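Local coordinates for aminoglycoside N(3)-acetyltransferase, AAC(3)-IVa (Escherichia coli, PDB 6MN3), which catalyses transfer of an acetyl group from acetyl-CoA to the 3-amino group of 2-deoxystreptamine antibiotics, and thereby probably confers resistance to gentamicin, kanamycin, tobramycin, neomycin and apramycin, at residues 12-17 against 49-53; 43-47 against 86-91; 115-119 against 134-138; 145-149 against 216-221; 156-160 against 188-192. All coordinates share one frame; numbering follows the deposited sequence.

Interaction 1 (12-17 against 49-53); sequences LIGQLL and ALRAA
The flat groups that I13, L16 and L17 meet across this contact are peptide groups of the opposing helix: I13 CG1 lies 3.7 Å from A49 O, and both L16 CD1 and L17 CD2 approach a carbonyl oxygen, that of A49 and that of A53 respectively. No aromatic ring takes part, and no hydrogen bond crosses between the segments. This is helix-on-helix packing in an alpha/beta fold, with segments of helices 9-19 and 42-54 passing 8.8 Å apart at a signed crossing angle of -53°. That angle is consistent with ridges-into-grooves packing of i±4 ridges, as is the spacing of the residues in contact, since L12 and L16, I13 and L17, and A49 and A53 are each four apart. Three alanines present small methyls to the bulkier residues of helix 9-19. A49 CB meets L12 CB at 3.7 Å and lies against the I13 and L16 branches as well. A53 CB is touched by I13 CG2 and L16 CB. I13 has CG1 beside its backbone N and CG2 anti to it (chi1 -55°), which splits its branches: CG1 runs over A49 and carries CD1 to within 3.6 Å of A52 CB, while CG2 turns to A53. Toward the sheet, L16 and L50 both touch L143 of strand 141-145; L16 also meets V213, and L50 meets L60 and M62. L16 and L50 cross at about a right angle, and L50 CD2 is 3.7 Å from both L16 CD1 and L16 CD2.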
# COMPACT_ATOMS: atom_id res chain seq x y z
N LEU A 12 -4.71 21.01 2.22
CA LEU A 12 -4.21 19.67 1.94
C LEU A 12 -4.29 19.35 0.45
O LEU A 12 -3.41 18.68 -0.10
CB LEU A 12 -5.00 18.64 2.75
CG LEU A 12 -4.92 18.78 4.27
CD1 LEU A 12 -6.04 18.00 4.95
CD2 LEU A 12 -3.56 18.32 4.79
N ILE A 13 -5.34 19.83 -0.23
CA ILE A 13 -5.45 19.63 -1.67
C ILE A 13 -4.29 20.31 -2.38
O ILE A 13 -3.68 19.74 -3.30
CB ILE A 13 -6.81 20.13 -2.20
CG1 ILE A 13 -7.96 19.47 -1.44
CG2 ILE A 13 -6.95 19.85 -3.68
CD1 ILE A 13 -9.30 20.15 -1.68
N GLY A 14 -3.95 21.53 -1.96
CA GLY A 14 -2.84 22.24 -2.57
C GLY A 14 -1.52 21.53 -2.37
O GLY A 14 -0.70 21.43 -3.29
N GLN A 15 -1.29 21.02 -1.16
CA GLN A 15 -0.07 20.25 -0.90
C GLN A 15 -0.02 19.00 -1.77
O GLN A 15 1.04 18.66 -2.32
CB GLN A 15 0.00 19.87 0.58
CG GLN A 15 0.28 21.03 1.52
CD GLN A 15 0.27 20.59 2.97
OE1 GLN A 15 -0.60 19.82 3.39
NE2 GLN A 15 1.24 21.06 3.74
N LEU A 16 -1.16 18.32 -1.93
CA LEU A 16 -1.19 17.11 -2.74
C LEU A 16 -0.92 17.41 -4.20
O LEU A 16 -0.24 16.63 -4.89
CB LEU A 16 -2.54 16.41 -2.57
CG LEU A 16 -2.71 15.67 -1.24
CD1 LEU A 16 -4.17 15.53 -0.88
CD2 LEU A 16 -2.03 14.32 -1.32
N LEU A 17 -1.43 18.53 -4.71
CA LEU A 17 -1.14 18.92 -6.08
C LEU A 17 0.31 19.35 -6.23
O LEU A 17 0.97 18.99 -7.22
CB LEU A 17 -2.09 20.03 -6.53
CG LEU A 17 -3.55 19.61 -6.72
CD1 LEU A 17 -4.44 20.82 -6.91
CD2 LEU A 17 -3.68 18.65 -7.89
N ALA A 49 -9.90 15.49 0.93
CA ALA A 49 -8.83 16.20 0.24
C ALA A 49 -8.21 15.32 -0.85
O ALA A 49 -7.96 15.80 -1.96
CB ALA A 49 -7.77 16.65 1.23
N LEU A 50 -7.97 14.05 -0.54
CA LEU A 50 -7.43 13.13 -1.53
C LEU A 50 -8.37 12.99 -2.72
O LEU A 50 -7.94 13.00 -3.87
CB LEU A 50 -7.16 11.77 -0.90
CG LEU A 50 -5.98 11.68 0.08
CD1 LEU A 50 -6.01 10.37 0.83
CD2 LEU A 50 -4.67 11.85 -0.66
N ARG A 51 -9.67 12.85 -2.44
CA ARG A 51 -10.63 12.68 -3.52
C ARG A 51 -10.79 13.96 -4.34
O ARG A 51 -10.97 13.90 -5.56
CB ARG A 51 -11.98 12.23 -2.96
CG ARG A 51 -11.91 10.91 -2.20
CD ARG A 51 -13.22 10.15 -2.27
NE ARG A 51 -13.51 9.70 -3.63
CZ ARG A 51 -14.67 9.17 -4.00
NH1 ARG A 51 -15.65 9.04 -3.11
NH2 ARG A 51 -14.86 8.78 -5.25
N ALA A 52 -10.71 15.12 -3.68
CA ALA A 52 -10.81 16.38 -4.41
C ALA A 52 -9.59 16.60 -5.30
O ALA A 52 -9.72 17.06 -6.43
CB ALA A 52 -10.98 17.54 -3.43
N ALA A 53 -8.39 16.28 -4.79
CA ALA A 53 -7.19 16.39 -5.62
C ALA A 53 -7.27 15.47 -6.83
O ALA A 53 -6.78 15.82 -7.91
CB ALA A 53 -5.95 16.08 -4.79

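Interaction 2 (43-47 against 86-91); sequences PLGLI and VVSDTF
I47 N donates to P43 O at 2.9 Å, and F91 N donates to V87 O at the same distance. The polar bonds of these touching residues thus stay within each helix, each N bonding the O four residues earlier, and no hydrogen bond crosses the contact. The two helices, 42-54 and 86-91, pack on the central mixed sheet of an alpha/beta fold; their short segments approach to 9.6 Å at a steep signed crossing angle of -74°. P43, where the backbones draw closest, has its CA 5.6 Å from V87 CA; its ring lies against V86 CG1 through CG and against V87 CG2 through CB. At the exposed margin the side chains of L44 and T90 cross at about a right angle, though the place of the T90 side chain is doubtful. At the centre, V87 divides its two methyls between neighbours. With CG1 anti to the backbone N (chi1 176°), that methyl meets I47 CG1 at 3.9 Å, the two side chains sliding past each other in opposite directions, while CG2 reaches L46 CD2 at 3.8 Å, the V87 and L46 side chains crossing at about a right angle. Both helices rest on strand 59-63, I47 and V87 through M62 and F91 through L60 and M62, and F91 also touches A107 and A109 of strand 106-109. F33 flanks P43 and V87, and L94 flanks L44 and I47. Beyond V87, I47 leans on the next turn of helix 86-91: its CG2 comes obliquely to the F91 ring, and its CD1 lies 3.9 Å from F91 CA.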
# COMPACT_ATOMS: atom_id res chain seq x y z
N PRO A 43 -9.76 12.48 9.83
CA PRO A 43 -9.45 11.52 8.74
C PRO A 43 -10.36 11.66 7.53
O PRO A 43 -9.88 11.54 6.39
CB PRO A 43 -9.62 10.16 9.42
CG PRO A 43 -9.48 10.43 10.89
CD PRO A 43 -10.06 11.80 11.10
N LEU A 44 -11.66 11.88 7.73
CA LEU A 44 -12.56 12.14 6.61
C LEU A 44 -12.12 13.36 5.82
O LEU A 44 -12.23 13.38 4.58
CB LEU A 44 -13.99 12.32 7.09
CG LEU A 44 -14.54 11.36 8.13
CD1 LEU A 44 -15.76 11.97 8.83
CD2 LEU A 44 -14.87 10.05 7.44
N GLY A 45 -11.63 14.39 6.51
CA GLY A 45 -11.12 15.55 5.82
C GLY A 45 -9.92 15.22 4.94
O GLY A 45 -9.78 15.75 3.84
N LEU A 46 -9.05 14.33 5.42
CA LEU A 46 -7.93 13.89 4.60
C LEU A 46 -8.42 13.10 3.40
O LEU A 46 -7.89 13.25 2.29
CB LEU A 46 -6.96 13.06 5.44
CG LEU A 46 -5.79 12.44 4.68
CD1 LEU A 46 -4.95 13.53 4.02
CD2 LEU A 46 -4.94 11.59 5.60
N ILE A 47 -9.43 12.24 3.59
CA ILE A 47 -9.99 11.49 2.48
C ILE A 47 -10.64 12.43 1.47
O ILE A 47 -10.45 12.30 0.26
CB ILE A 47 -10.97 10.43 2.99
CG1 ILE A 47 -10.22 9.34 3.76
CG2 ILE A 47 -11.76 9.82 1.85
CD1 ILE A 47 -11.11 8.52 4.68
N VAL A 86 -6.05 4.68 10.76
CA VAL A 86 -7.45 5.05 10.85
C VAL A 86 -8.01 5.45 9.49
O VAL A 86 -9.20 5.24 9.22
CB VAL A 86 -7.62 6.19 11.88
CG1 VAL A 86 -9.09 6.41 12.20
CG2 VAL A 86 -6.82 5.89 13.13
N VAL A 87 -7.18 6.03 8.62
CA VAL A 87 -7.65 6.46 7.31
C VAL A 87 -8.11 5.26 6.49
O VAL A 87 -9.16 5.29 5.84
CB VAL A 87 -6.56 7.26 6.59
CG1 VAL A 87 -7.01 7.64 5.18
CG2 VAL A 87 -6.19 8.50 7.39
N SER A 88 -7.32 4.18 6.50
CA SER A 88 -7.70 2.98 5.75
C SER A 88 -8.99 2.37 6.30
O SER A 88 -9.86 1.95 5.53
CB SER A 88 -6.57 1.96 5.79
OG SER A 88 -5.54 2.30 4.88
N ASP A 89 -9.12 2.32 7.63
CA ASP A 89 -10.33 1.76 8.22
C ASP A 89 -11.52 2.69 8.06
O ASP A 89 -12.67 2.25 8.21
CB ASP A 89 -10.11 1.45 9.70
CG ASP A 89 -11.16 0.51 10.25
OD1 ASP A 89 -11.38 -0.56 9.65
OD2 ASP A 89 -11.77 0.85 11.29
N THR A 90 -11.28 3.96 7.75
CA THR A 90 -12.38 4.89 7.54
C THR A 90 -12.82 4.94 6.08
O THR A 90 -14.00 5.15 5.81
CB THR A 90 -11.96 6.30 7.98
OG1 THR A 90 -11.20 6.21 9.20
CG2 THR A 90 -13.20 7.18 8.21
N PHE A 91 -11.89 4.72 5.15
CA PHE A 91 -12.17 4.90 3.74
C PHE A 91 -13.22 3.90 3.24
O PHE A 91 -14.15 4.28 2.51
CB PHE A 91 -10.87 4.77 2.94
CG PHE A 91 -11.05 4.84 1.45
CD1 PHE A 91 -11.73 5.89 0.87
CD2 PHE A 91 -10.51 3.86 0.64
CE1 PHE A 91 -11.88 5.95 -0.51
CE2 PHE A 91 -10.65 3.91 -0.73
CZ PHE A 91 -11.34 4.96 -1.30

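Interaction 3 (115-119 against 134-138); sequences QIISD and RVHEL
The backbones draw closest at I116 and R134, whose CA atoms are 5.2 Å apart, where helix 113-117 meets the last turn of helix 131-137, which runs into the loop at L138. I116 forms the apolar floor: its CG2 meets V135 CG2 at 4.0 Å and its CG1 meets L138 CD1 at 3.9 Å, the two branches thus serving different partners. R134 lays CB and CG against I116 CA and Q115 O, then bends at chi2 and chi3 toward D119. The exact place of D119 OD2 is doubtful, but the carboxylate as a whole lies over one face of the guanidinium: D119 CG sits 3.5 Å above the R134 plane, offset toward the rim, and the two planes are 82° apart. The resulting salt bridge, D119 OD2 with R134 NH2, rests on charge alone, as no N-H points at the oxygen. D119 OD1 accepts from S118 OG at 2.9 Å. The extended Q115 meets L138 from the opposite direction, Q115 NE2 lying 3.4 Å from L138 CD1, while its OE1 is weakly bonded by Q112 NE2. Beneath this helix packing, I116 touches T59 and V61 of strand 59-63, and I116 and V135 both touch V26 of strand 26-31; the carbonyls of H136 and E137 accept from R224 of helix 223-236.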
# COMPACT_ATOMS: atom_id res chain seq x y z
N GLN A 115 -12.33 -2.12 -11.49
CA GLN A 115 -11.26 -2.85 -12.15
C GLN A 115 -10.15 -3.21 -11.18
O GLN A 115 -9.53 -4.28 -11.30
CB GLN A 115 -10.72 -2.03 -13.32
CG GLN A 115 -9.98 -2.84 -14.37
CD GLN A 115 -9.03 -1.98 -15.18
OE1 GLN A 115 -9.44 -0.98 -15.78
NE2 GLN A 115 -7.76 -2.35 -15.19
N ILE A 116 -9.87 -2.34 -10.22
CA ILE A 116 -8.83 -2.58 -9.23
C ILE A 116 -9.27 -3.58 -8.17
O ILE A 116 -8.42 -4.26 -7.57
CB ILE A 116 -8.41 -1.23 -8.62
CG1 ILE A 116 -7.78 -0.34 -9.70
CG2 ILE A 116 -7.44 -1.41 -7.45
CD1 ILE A 116 -7.91 1.14 -9.42
N ILE A 117 -10.57 -3.74 -7.95
CA ILE A 117 -11.09 -4.54 -6.86
C ILE A 117 -11.58 -5.93 -7.30
O ILE A 117 -11.63 -6.85 -6.48
CB ILE A 117 -12.21 -3.76 -6.14
CG1 ILE A 117 -11.62 -2.56 -5.39
CG2 ILE A 117 -13.03 -4.62 -5.20
CD1 ILE A 117 -10.58 -2.95 -4.36
N SER A 118 -11.86 -6.11 -8.60
CA SER A 118 -12.66 -7.24 -9.07
C SER A 118 -12.07 -8.62 -8.75
O SER A 118 -12.82 -9.60 -8.71
CB SER A 118 -12.86 -7.13 -10.58
OG SER A 118 -11.66 -7.42 -11.27
N ASP A 119 -10.76 -8.72 -8.53
CA ASP A 119 -10.14 -10.04 -8.59
C ASP A 119 -10.41 -10.87 -7.34
O ASP A 119 -10.55 -10.33 -6.24
CB ASP A 119 -8.64 -9.90 -8.79
CG ASP A 119 -8.29 -9.31 -10.14
OD1 ASP A 119 -9.22 -8.88 -10.86
OD2 ASP A 119 -7.09 -9.28 -10.48
N ARG A 134 -3.22 -4.25 -10.37
CA ARG A 134 -4.16 -3.51 -11.20
C ARG A 134 -3.87 -2.01 -11.17
O ARG A 134 -4.11 -1.32 -12.16
CB ARG A 134 -5.59 -3.80 -10.77
CG ARG A 134 -5.96 -5.27 -10.83
CD ARG A 134 -5.98 -5.77 -12.27
NE ARG A 134 -5.36 -7.09 -12.40
CZ ARG A 134 -5.97 -8.16 -12.90
NH1 ARG A 134 -7.23 -8.08 -13.31
NH2 ARG A 134 -5.32 -9.32 -12.97
N VAL A 135 -3.36 -1.50 -10.05
CA VAL A 135 -2.90 -0.12 -10.01
C VAL A 135 -1.68 0.06 -10.91
O VAL A 135 -1.54 1.06 -11.62
CB VAL A 135 -2.60 0.30 -8.56
CG1 VAL A 135 -1.83 1.62 -8.52
CG2 VAL A 135 -3.90 0.41 -7.76
N HIS A 136 -0.77 -0.93 -10.90
CA HIS A 136 0.43 -0.85 -11.71
C HIS A 136 0.11 -0.84 -13.20
O HIS A 136 0.71 -0.09 -13.98
CB HIS A 136 1.37 -2.00 -11.37
CG HIS A 136 2.59 -2.08 -12.23
ND1 HIS A 136 2.65 -2.85 -13.37
CD2 HIS A 136 3.81 -1.49 -12.11
CE1 HIS A 136 3.85 -2.72 -13.92
NE2 HIS A 136 4.57 -1.91 -13.17
N GLU A 137 -0.85 -1.67 -13.62
CA GLU A 137 -1.20 -1.73 -15.04
C GLU A 137 -1.99 -0.51 -15.49
O GLU A 137 -2.06 -0.24 -16.70
CB GLU A 137 -1.97 -3.02 -15.34
CG GLU A 137 -3.47 -2.86 -15.47
CD GLU A 137 -4.16 -4.15 -15.89
OE1 GLU A 137 -3.53 -4.95 -16.61
OE2 GLU A 137 -5.33 -4.36 -15.49
N LEU A 138 -2.58 0.24 -14.56
CA LEU A 138 -3.29 1.47 -14.89
C LEU A 138 -2.42 2.71 -14.70
O LEU A 138 -2.95 3.83 -14.68
CB LEU A 138 -4.56 1.59 -14.05
CG LEU A 138 -5.73 0.71 -14.50
CD1 LEU A 138 -6.57 0.27 -13.32
CD2 LEU A 138 -6.59 1.45 -15.52

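Interaction 4 (145-149 against 216-221); sequences LGVGH and AFARLI
L145 and A218 form an antiparallel, non-hydrogen-bonded pair at the end of strand 141-145, and the loop that follows stays attached to strand 216-222 by polar bonds. G146 N donates to F217 O at 3.2 Å, coming from above the carbonyl plane (35° out of it). F217 O is shared: a water lies 2.9 Å from it and 2.6 Å from V147 O, although other acceptors compete for the water's protons. The same water accepts from R219 NE at 2.9 Å, lying in the guanidinium plane at its edge. R219 NH2 adds a weak bond to V147 O, 3.2 Å long and bent to 133°, while NH1 is paired with D199 OD1, a salt bridge to helix 197-204. The bend at chi3 (-80°) brings the guanidinium alongside the F217 ring, toward the loop at V147 and G148, and F217 CE1 sits 3.3 Å above the centre of one face. H149 has both ring nitrogens occupied, NE2 by Q208 OE1 and ND1 by N152 ND2; its CE1 then packs on I221 CD1 at 3.7 Å. On the face of L145 and A218, L145 CD1 lies 4.0 Å from A218 CB. This strand-end junction belongs to the seven-stranded mixed sheet: strand 26-31 bonds L145 from its other side, strand 208-213 borders 216-222, V36 of helix 33-36 touches L145 and A216, and L202 of helix 197-204 packs on H149 and I221.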
# COMPACT_ATOMS: atom_id res chain seq x y z
N LEU A 145 2.24 8.26 2.81
CA LEU A 145 1.75 9.39 3.60
C LEU A 145 2.13 9.17 5.06
O LEU A 145 1.40 8.52 5.82
CB LEU A 145 0.24 9.53 3.42
CG LEU A 145 -0.38 10.85 3.89
CD1 LEU A 145 0.49 12.00 3.44
CD2 LEU A 145 -1.79 10.98 3.35
N GLY A 146 3.26 9.73 5.46
CA GLY A 146 3.72 9.57 6.82
C GLY A 146 4.23 8.19 7.16
O GLY A 146 4.32 7.85 8.34
N VAL A 147 4.54 7.38 6.15
CA VAL A 147 5.13 6.06 6.35
C VAL A 147 6.29 5.91 5.38
O VAL A 147 6.39 6.61 4.37
CB VAL A 147 4.11 4.92 6.14
CG1 VAL A 147 2.98 5.01 7.15
CG2 VAL A 147 3.57 4.93 4.72
N GLY A 148 7.19 4.98 5.71
CA GLY A 148 8.33 4.68 4.88
C GLY A 148 8.01 3.65 3.81
O GLY A 148 6.85 3.28 3.58
N HIS A 149 9.06 3.17 3.15
CA HIS A 149 8.88 2.19 2.09
C HIS A 149 8.60 0.79 2.63
O HIS A 149 8.24 -0.09 1.84
CB HIS A 149 10.10 2.17 1.17
CG HIS A 149 10.06 3.22 0.11
ND1 HIS A 149 9.34 3.07 -1.05
CD2 HIS A 149 10.65 4.44 0.04
CE1 HIS A 149 9.49 4.15 -1.80
NE2 HIS A 149 10.28 5.00 -1.16
N ALA A 216 2.90 15.64 7.72
CA ALA A 216 3.60 14.41 7.39
C ALA A 216 4.60 14.62 6.26
O ALA A 216 4.37 15.39 5.33
CB ALA A 216 2.60 13.32 6.98
N PHE A 217 5.73 13.92 6.37
CA PHE A 217 6.63 13.74 5.24
C PHE A 217 5.97 12.79 4.25
O PHE A 217 5.68 11.63 4.58
CB PHE A 217 7.97 13.18 5.74
CG PHE A 217 8.97 12.93 4.65
CD1 PHE A 217 9.44 11.65 4.40
CD2 PHE A 217 9.47 13.98 3.89
CE1 PHE A 217 10.37 11.41 3.41
CE2 PHE A 217 10.40 13.75 2.90
CZ PHE A 217 10.85 12.46 2.66
N ALA A 218 5.70 13.27 3.04
CA ALA A 218 4.99 12.49 2.04
C ALA A 218 5.91 12.16 0.87
O ALA A 218 6.73 12.99 0.46
CB ALA A 218 3.76 13.24 1.52
N ARG A 219 5.77 10.95 0.35
CA ARG A 219 6.56 10.49 -0.79
C ARG A 219 5.61 9.98 -1.86
O ARG A 219 4.68 9.23 -1.56
CB ARG A 219 7.55 9.40 -0.38
CG ARG A 219 8.84 9.96 0.20
CD ARG A 219 9.66 8.88 0.87
NE ARG A 219 9.17 8.57 2.21
CZ ARG A 219 9.92 8.06 3.18
NH1 ARG A 219 11.21 7.81 2.96
NH2 ARG A 219 9.39 7.80 4.36
N LEU A 220 5.86 10.39 -3.11
CA LEU A 220 4.98 10.06 -4.23
C LEU A 220 5.82 9.49 -5.36
O LEU A 220 6.72 10.17 -5.87
CB LEU A 220 4.21 11.29 -4.69
CG LEU A 220 3.31 11.11 -5.91
CD1 LEU A 220 2.15 10.18 -5.59
CD2 LEU A 220 2.81 12.45 -6.38
N ILE A 221 5.53 8.26 -5.76
CA ILE A 221 6.28 7.55 -6.80
C ILE A 221 5.28 6.88 -7.73
O ILE A 221 4.27 6.33 -7.29
CB ILE A 221 7.24 6.49 -6.21
CG1 ILE A 221 7.94 7.01 -4.95
CG2 ILE A 221 8.26 6.07 -7.25
CD1 ILE A 221 7.31 6.53 -3.65
O HOH W 1 6.78 9.14 3.69

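Interaction 5 (156-160 against 188-192); sequences HLAEL and NDHCC. With ZN (zinc ion), chain D.
E159 and N188 form the shortest polar bond here, N188 ND2 to E159 OE1 at 2.7 Å. The oxygen lies in the N188 amide plane, but the amide meets OE1 from well above the carboxylate plane. The other carboxylate oxygen, OE2, uses its syn lone pair to accept from H190 NE2 at 2.9 Å with an angle of 155°, and also bonds Y166 OH. H156 ND1 reaches E159 OE1 at 2.9 Å in a bent, weak bond. A chi1 of 47° swings the N188 amide to the helix, where ND2 can serve E159 OE1 and send a second, weak bond to H156 O. At the other end of H190, C192 N donates to ND1, which gives the ring a second tether. C192 SG comes to the edge of the H156 ring, 3.4 Å from NE2. The H156 and H190 rings meet obliquely, planes 49° apart, and F195 packs against both. Packing is slight: the L160 CD2 methyl lies against N188 OD1. C191 turns its SG away from that of C192 and binds zinc at 2.3 Å, completing a site with H243, C249 and C252. The order C192 SG, H156, E159 is consistent with a charge-relay triad, in which N188, H190 and Y166 would act as second-shell partners orienting the carboxylate, while the neighbouring zinc site probably steadies the loop that carries C192.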
# COMPACT_ATOMS: atom_id res chain seq x y z
N HIS A 156 6.27 -5.61 -2.68
CA HIS A 156 5.99 -7.04 -2.60
C HIS A 156 5.59 -7.60 -3.96
O HIS A 156 5.93 -8.75 -4.29
CB HIS A 156 4.89 -7.30 -1.57
CG HIS A 156 5.37 -7.33 -0.16
ND1 HIS A 156 6.24 -8.28 0.31
CD2 HIS A 156 5.09 -6.52 0.89
CE1 HIS A 156 6.49 -8.06 1.59
NE2 HIS A 156 5.80 -7.00 1.97
N LEU A 157 4.87 -6.81 -4.76
CA LEU A 157 4.55 -7.23 -6.12
C LEU A 157 5.82 -7.38 -6.95
O LEU A 157 5.92 -8.29 -7.78
CB LEU A 157 3.61 -6.21 -6.76
CG LEU A 157 3.48 -6.19 -8.29
CD1 LEU A 157 2.86 -7.48 -8.81
CD2 LEU A 157 2.68 -4.98 -8.74
N ALA A 158 6.81 -6.51 -6.72
CA ALA A 158 8.06 -6.58 -7.47
C ALA A 158 8.82 -7.86 -7.14
O ALA A 158 9.42 -8.47 -8.03
CB ALA A 158 8.92 -5.36 -7.18
N GLU A 159 8.79 -8.29 -5.88
CA GLU A 159 9.42 -9.55 -5.51
C GLU A 159 8.79 -10.71 -6.28
O GLU A 159 9.50 -11.60 -6.76
CB GLU A 159 9.30 -9.79 -4.01
CG GLU A 159 10.02 -8.78 -3.14
CD GLU A 159 9.73 -9.00 -1.66
OE1 GLU A 159 8.54 -9.05 -1.29
OE2 GLU A 159 10.70 -9.15 -0.89
N LEU A 160 7.47 -10.71 -6.39
CA LEU A 160 6.78 -11.82 -7.05
C LEU A 160 7.04 -11.80 -8.56
O LEU A 160 7.19 -12.86 -9.17
CB LEU A 160 5.29 -11.76 -6.76
CG LEU A 160 4.94 -12.21 -5.34
CD1 LEU A 160 3.47 -11.96 -5.03
CD2 LEU A 160 5.29 -13.68 -5.16
N ASN A 188 5.98 -14.23 0.30
CA ASN A 188 7.28 -13.58 0.42
C ASN A 188 7.20 -12.46 1.46
O ASN A 188 7.18 -11.27 1.14
CB ASN A 188 7.74 -13.06 -0.94
CG ASN A 188 6.64 -12.30 -1.66
OD1 ASN A 188 5.59 -12.86 -1.97
ND2 ASN A 188 6.88 -11.02 -1.93
N ASP A 189 7.15 -12.87 2.72
CA ASP A 189 7.02 -11.94 3.84
C ASP A 189 8.30 -11.93 4.67
O ASP A 189 8.98 -12.95 4.81
CB ASP A 189 5.83 -12.31 4.73
CG ASP A 189 5.21 -11.10 5.40
OD1 ASP A 189 3.97 -11.08 5.56
OD2 ASP A 189 5.96 -10.17 5.77
N HIS A 190 8.62 -10.76 5.21
CA HIS A 190 9.78 -10.58 6.08
C HIS A 190 9.54 -9.33 6.92
O HIS A 190 8.42 -8.80 6.96
CB HIS A 190 11.07 -10.50 5.26
CG HIS A 190 10.94 -9.71 4.00
ND1 HIS A 190 11.24 -8.37 3.92
CD2 HIS A 190 10.54 -10.08 2.76
CE1 HIS A 190 11.03 -7.94 2.69
NE2 HIS A 190 10.61 -8.96 1.96
N CYS A 191 10.59 -8.85 7.58
CA CYS A 191 10.47 -7.66 8.41
C CYS A 191 10.20 -6.41 7.59
O CYS A 191 9.79 -5.39 8.16
CB CYS A 191 11.74 -7.47 9.25
SG CYS A 191 13.18 -6.95 8.29
N CYS A 192 10.44 -6.45 6.28
CA CYS A 192 10.19 -5.36 5.34
C CYS A 192 11.02 -4.11 5.65
O CYS A 192 10.83 -3.08 5.00
CB CYS A 192 8.71 -4.99 5.28
SG CYS A 192 7.62 -6.33 4.75
ZN ZN D . 14.96 -8.46 8.45

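Interactions 1 and 2 share helix 42-54 and are apolar helix packing, the first more buried than the second. Interaction 2 touches interaction 4 where L46 CD2 meets L145 CD2, so helix packing passes directly into the sheet; there backbone, arginine and water bonds replace purely apolar contact. Interaction 3, partly buried, combines an isoleucine floor with a charged margin, and touches interaction 5 through H136 and L157. Interaction 5 is largely polar, holds a zinc ligand and lies nested in the chain loop closed by interaction 4. Interactions 1 and 5 lie on opposite sides of the chain's centre, about 30 Å apart between centres.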